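Local coordinates for tubulin-like protein CetZ (Methanosaeta thermophila, PDB 3ZID), which binds and is thought to hydrolyse GTP as a tubulin/FtsZ-type cytoskeletal protein, and probably helps to control archaeal cell shape, at residues N194-V197 and A198-L202; I52-L55 and K56-K59. All coordinates share one frame; numbering follows the deposited sequence.

Contact 1: residues N194-V197 and A198-L202. With GDP (guanosine-5'-diphosphate), chain C.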
loop_
_atom_site.group_PDB
_atom_site.type_symbol
_atom_site.label_atom_id
_atom_site.label_comp_id
_atom_site.label_asym_id
_atom_site.label_seq_id
_atom_site.Cartn_x
_atom_site.Cartn_y
_atom_site.Cartn_z
ATOM N N ASN A 194 -4.606 2.281 9.174
ATOM C CA ASN A 194 -3.869 1.051 9.417
ATOM C C ASN A 194 -4.841 -0.088 9.760
ATOM O O ASN A 194 -4.674 -1.220 9.312
ATOM C CB ASN A 194 -2.842 1.218 10.553
ATOM C CG ASN A 194 -1.760 2.229 10.245
ATOM O OD1 ASN A 194 -1.647 2.738 9.128
ATOM N ND2 ASN A 194 -0.963 2.550 11.264
ATOM N N THR A 195 -5.866 0.230 10.542
ATOM C CA THR A 195 -6.867 -0.773 10.902
ATOM C C THR A 195 -7.618 -1.271 9.672
ATOM O O THR A 195 -7.866 -2.465 9.545
ATOM C CB THR A 195 -7.857 -0.227 11.957
ATOM O OG1 THR A 195 -7.154 -0.018 13.181
ATOM C CG2 THR A 195 -9.047 -1.190 12.211
ATOM N N MET A 196 -7.944 -0.362 8.756
ATOM C CA MET A 196 -8.653 -0.724 7.527
ATOM C C MET A 196 -7.782 -1.578 6.622
ATOM O O MET A 196 -8.270 -2.520 6.001
ATOM C CB MET A 196 -9.113 0.531 6.759
ATOM C CG MET A 196 -10.141 1.375 7.488
ATOM S SD MET A 196 -10.488 2.926 6.649
ATOM C CE MET A 196 -11.210 2.325 5.133
ATOM N N VAL A 197 -6.491 -1.250 6.542
ATOM C CA VAL A 197 -5.593 -2.010 5.681
ATOM C C VAL A 197 -5.462 -3.419 6.229
ATOM O O VAL A 197 -5.640 -4.388 5.518
ATOM C CB VAL A 197 -4.179 -1.391 5.603
ATOM C CG1 VAL A 197 -3.265 -2.291 4.747
ATOM C CG2 VAL A 197 -4.251 0.011 4.989
ATOM N N ALA A 198 -5.153 -3.509 7.516
ATOM C CA ALA A 198 -4.971 -4.787 8.183
ATOM C C ALA A 198 -6.223 -5.660 8.067
ATOM O O ALA A 198 -6.141 -6.862 7.836
ATOM C CB ALA A 198 -4.596 -4.560 9.629
ATOM N N GLN A 199 -7.384 -5.046 8.234
ATOM C CA GLN A 199 -8.639 -5.790 8.176
ATOM C C GLN A 199 -8.804 -6.417 6.808
ATOM O O GLN A 199 -9.104 -7.613 6.682
ATOM C CB GLN A 199 -9.802 -4.852 8.435
ATOM C CG GLN A 199 -11.135 -5.523 8.638
ATOM C CD GLN A 199 -12.186 -4.516 9.102
ATOM O OE1 GLN A 199 -12.115 -3.326 8.765
ATOM N NE2 GLN A 199 -13.147 -4.981 9.887
ATOM N N ARG A 200 -8.546 -5.618 5.780
ATOM C CA ARG A 200 -8.659 -6.099 4.418
ATOM C C ARG A 200 -7.626 -7.163 4.069
ATOM O O ARG A 200 -7.976 -8.143 3.438
ATOM C CB ARG A 200 -8.610 -4.933 3.428
ATOM C CG ARG A 200 -9.925 -4.165 3.411
ATOM C CD ARG A 200 -9.762 -2.718 3.001
ATOM N NE ARG A 200 -10.779 -1.870 3.629
ATOM C CZ ARG A 200 -11.484 -0.955 2.984
ATOM N NH1 ARG A 200 -11.310 -0.757 1.675
ATOM N NH2 ARG A 200 -12.384 -0.249 3.645
ATOM N N LEU A 201 -6.382 -7.017 4.531
ATOM C CA LEU A 201 -5.339 -7.993 4.210
ATOM C C LEU A 201 -5.627 -9.342 4.865
ATOM O O LEU A 201 -5.404 -10.398 4.275
ATOM C CB LEU A 201 -3.961 -7.507 4.671
ATOM C CG LEU A 201 -3.296 -6.355 3.900
ATOM C CD1 LEU A 201 -1.934 -6.019 4.535
ATOM C CD2 LEU A 201 -3.164 -6.699 2.429
ATOM N N LEU A 202 -6.081 -9.281 6.115
ATOM C CA LEU A 202 -6.436 -10.487 6.854
ATOM C C LEU A 202 -7.618 -11.207 6.217
ATOM O O LEU A 202 -7.623 -12.433 6.118
ATOM C CB LEU A 202 -6.701 -10.159 8.318
ATOM C CG LEU A 202 -5.390 -9.933 9.074
ATOM C CD1 LEU A 202 -5.667 -9.361 10.452
ATOM C CD2 LEU A 202 -4.617 -11.264 9.160
HETATM P PB GDP C . 10.152 5.852 6.742
HETATM O O1B GDP C . 9.897 4.784 5.692
HETATM O O2B GDP C . 10.164 5.227 8.123
HETATM O O3B GDP C . 11.491 6.504 6.442
HETATM O O3A GDP C . 9.036 6.998 6.625
HETATM P PA GDP C . 7.476 6.734 6.900
HETATM O O1A GDP C . 7.048 7.374 8.175
HETATM O O2A GDP C . 7.087 5.274 6.828
HETATM O "O5'" GDP C . 6.871 7.469 5.626
HETATM C "C5'" GDP C . 6.145 8.675 5.808
HETATM C "C4'" GDP C . 4.851 8.558 5.015
HETATM O "O4'" GDP C . 4.071 7.512 5.598
HETATM C "C3'" GDP C . 4.068 9.833 5.164
HETATM O "O3'" GDP C . 3.245 9.941 4.004
HETATM C "C2'" GDP C . 3.230 9.558 6.382
HETATM O "O2'" GDP C . 2.033 10.325 6.325
HETATM C "C1'" GDP C . 2.919 8.083 6.226
HETATM N N9 GDP C . 2.757 7.342 7.477
HETATM C C8 GDP C . 3.613 7.292 8.517
HETATM N N7 GDP C . 3.150 6.447 9.469
HETATM C C5 GDP C . 1.978 5.951 9.021
HETATM C C6 GDP C . 0.977 5.000 9.510
HETATM O O6 GDP C . 1.107 4.472 10.622
HETATM N N1 GDP C . -0.076 4.745 8.736
HETATM C C2 GDP C . -0.249 5.320 7.538
HETATM N N2 GDP C . -1.355 5.005 6.832
HETATM N N3 GDP C . 0.625 6.207 7.003
HETATM C C4 GDP C . 1.736 6.534 7.699
HETATM O O HOH W 1 -11.592 -1.972 6.175
#

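Contact 2: residues I52-L55 and K56-K59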
loop_
_atom_site.group_PDB
_atom_site.type_symbol
_atom_site.label_atom_id
_atom_site.label_comp_id
_atom_site.label_asym_id
_atom_site.label_seq_id
_atom_site.Cartn_x
_atom_site.Cartn_y
_atom_site.Cartn_z
ATOM N N ILE A 52 15.278 2.526 15.551
ATOM C CA ILE A 52 14.924 1.593 16.620
ATOM C C ILE A 52 13.769 2.096 17.494
ATOM O O ILE A 52 13.014 1.290 18.040
ATOM C CB ILE A 52 16.159 1.179 17.477
ATOM C CG1 ILE A 52 15.810 -0.007 18.381
ATOM C CG2 ILE A 52 16.721 2.356 18.259
ATOM C CD1 ILE A 52 16.962 -0.499 19.204
ATOM N N ASN A 53 13.616 3.414 17.620
ATOM C CA ASN A 53 12.452 3.971 18.331
ATOM C C ASN A 53 11.124 3.487 17.757
ATOM O O ASN A 53 10.197 3.202 18.504
ATOM C CB ASN A 53 12.468 5.503 18.364
ATOM C CG ASN A 53 13.380 6.051 19.439
ATOM O OD1 ASN A 53 13.699 5.360 20.408
ATOM N ND2 ASN A 53 13.797 7.300 19.281
ATOM N N ASP A 54 11.034 3.432 16.430
ATOM C CA ASP A 54 9.833 2.944 15.762
ATOM C C ASP A 54 9.530 1.501 16.141
ATOM O O ASP A 54 8.384 1.166 16.413
ATOM C CB ASP A 54 9.961 3.039 14.240
ATOM C CG ASP A 54 10.219 4.451 13.750
ATOM O OD1 ASP A 54 10.228 5.380 14.580
ATOM O OD2 ASP A 54 10.409 4.625 12.527
ATOM N N LEU A 55 10.553 0.649 16.137
ATOM C CA LEU A 55 10.366 -0.760 16.472
ATOM C C LEU A 55 9.986 -0.918 17.935
ATOM O O LEU A 55 9.202 -1.795 18.291
ATOM C CB LEU A 55 11.622 -1.561 16.156
ATOM C CG LEU A 55 12.041 -1.592 14.686
ATOM C CD1 LEU A 55 13.478 -2.077 14.570
ATOM C CD2 LEU A 55 11.111 -2.493 13.876
ATOM N N LYS A 56 10.515 -0.030 18.772
ATOM C CA LYS A 56 10.214 -0.052 20.201
ATOM C C LYS A 56 8.746 0.247 20.471
ATOM O O LYS A 56 8.144 -0.342 21.363
ATOM C CB LYS A 56 11.096 0.935 20.952
ATOM C CG LYS A 56 12.504 0.423 21.198
ATOM C CD LYS A 56 13.422 1.539 21.685
ATOM C CE LYS A 56 12.892 2.213 22.941
ATOM N NZ LYS A 56 13.865 3.218 23.482
ATOM N N GLU A 57 8.182 1.175 19.705
ATOM C CA GLU A 57 6.792 1.580 19.878
ATOM C C GLU A 57 5.778 0.538 19.402
ATOM O O GLU A 57 4.588 0.708 19.613
ATOM C CB GLU A 57 6.523 2.910 19.166
ATOM C CG GLU A 57 7.325 4.099 19.677
ATOM C CD GLU A 57 7.381 5.243 18.665
ATOM O OE1 GLU A 57 6.313 5.648 18.152
ATOM O OE2 GLU A 57 8.496 5.730 18.372
ATOM N N LEU A 58 6.234 -0.523 18.747
ATOM C CA LEU A 58 5.311 -1.565 18.312
ATOM C C LEU A 58 4.807 -2.297 19.546
ATOM O O LEU A 58 5.537 -2.445 20.521
ATOM C CB LEU A 58 5.981 -2.516 17.317
ATOM C CG LEU A 58 6.475 -1.863 16.015
ATOM C CD1 LEU A 58 7.036 -2.897 15.049
ATOM C CD2 LEU A 58 5.375 -1.032 15.333
ATOM N N LYS A 59 3.565 -2.767 19.499
ATOM C CA LYS A 59 2.913 -3.266 20.711
ATOM C C LYS A 59 2.351 -4.670 20.609
ATOM O O LYS A 59 2.109 -5.293 21.622
ATOM C CB LYS A 59 1.774 -2.320 21.108
ATOM C CG LYS A 59 2.225 -0.901 21.413
ATOM C CD LYS A 59 1.045 0.062 21.455
ATOM C CE LYS A 59 1.508 1.498 21.692
ATOM N NZ LYS A 59 0.362 2.444 21.828
#

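Contact 1: residues N194-V197 and A198-L202
Val197 and Leu201, one helical turn apart, form the compact apolar side of this stretch. The two side chains run alongside each other, and Val197 CG1 meets Leu201 CD1 at 4.0 Å. CG1 stands anti to the backbone N of Val197 (chi1 177°), which turns that methyl along the helix towards Leu201. On the backbone beneath, Leu201 N reaches Val197 O at 2.9 Å. Ala198 is buried too, its methyl lying against Val20 of helix 10-30.

The looser side is that of the partly exposed Met196 and Gln199, with a water between Gln199 and Arg200. This water lies at the guanidinium edge, in its plane, accepting from Arg200 NE at 2.7 Å and donating to Gln199 OE1 at 3.0 Å. The Arg200 guanidinium itself is buried and firmly held: the carbonyls of Gly258 and Leu234 bind NH1, which fixes the rotation of the group. Met196 and Arg200 extend in the same direction; the bend at chi3 (64°) of the methionine carries its CE to 3.2 Å from Arg200 NH2, obliquely to the guanidinium.

At the other end of the stretch, the Asn194 amide reads the guanine of GDP with both of its polar atoms. GDP N1 donates to Asn194 OD1 at 2.6 Å, N2 adds a weak bond to the same oxygen, and Asn194 ND2 returns a nearly straight bond (171°) to GDP O6 at 2.9 Å. Such paired recognition of the base from the core helix is characteristic of the nucleotide site of the tubulin/FtsZ fold.

Contact 2: residues I52-L55 and K56-K59
Glu57 N is gripped by two carbonyls of the preceding turn: it donates to Asn53 O at 3.1 Å and, weakly, to Asp54 O at 3.3 Å. One residue earlier, Lys56 N makes the shorter bond to Ile52 O, 2.9 Å. The next amide, Leu58 N, reaches only three residues back, to Leu55 O at 3.3 Å, and sits above the carbonyl plane instead of on a lone pair. Beyond it the backbone of Leu58 becomes extended (psi 147°).

Along the exposed flank the Lys56 chain, bent at chi3 (56°), lies beside Asn53 and brings NZ to 3.8 Å from Asn53 OD1. The Glu57 side chain, extended beyond CG, lies back along the helix and puts OE2 3.0 Å from Asn53 O. Two acceptors meet there, an approach that probably disfavours the charged form of the glutamate. Its carboxylate is also 4.2 Å (OE2) from Asp54 OD1, with the two planes almost perpendicular.

On the buried flank, Leu55 CD2 and Leu58 CD1 pack at 4.3 Å, and both side chains rest on Ala47 of strand 42-49 and Asn14 of helix 10-30. Replacing Leu58 by an alanine would probably take away the methyl that Leu55 CD2 packs against and open a gap between Leu55, Ala47 and Asn14. A short helix that links the neighbouring parallel strands 42-49 and 66-68 and packs its leucines on them is the connection of a beta-alpha-beta crossover in the Rossmann-like GTPase domain.

Contact 2 comes first along the chain, on the short helix 52-56 and the loop leading to strand 66-68; contact 1 follows much later, within helix 186-210. Their centres are 20 Å apart and their nearest atoms about 8 Å, so they do not touch. What joins them is helix 10-30, which receives side chains from both, and the GDP site. Asn194 of contact 1 holds the base, whereas the side chain of Asp54 in contact 2 comes within about 4 Å of the nucleotide at its phosphate end. The pair illustrates how a nucleotide pocket is assembled from sequence-distant elements around one parallel sheet.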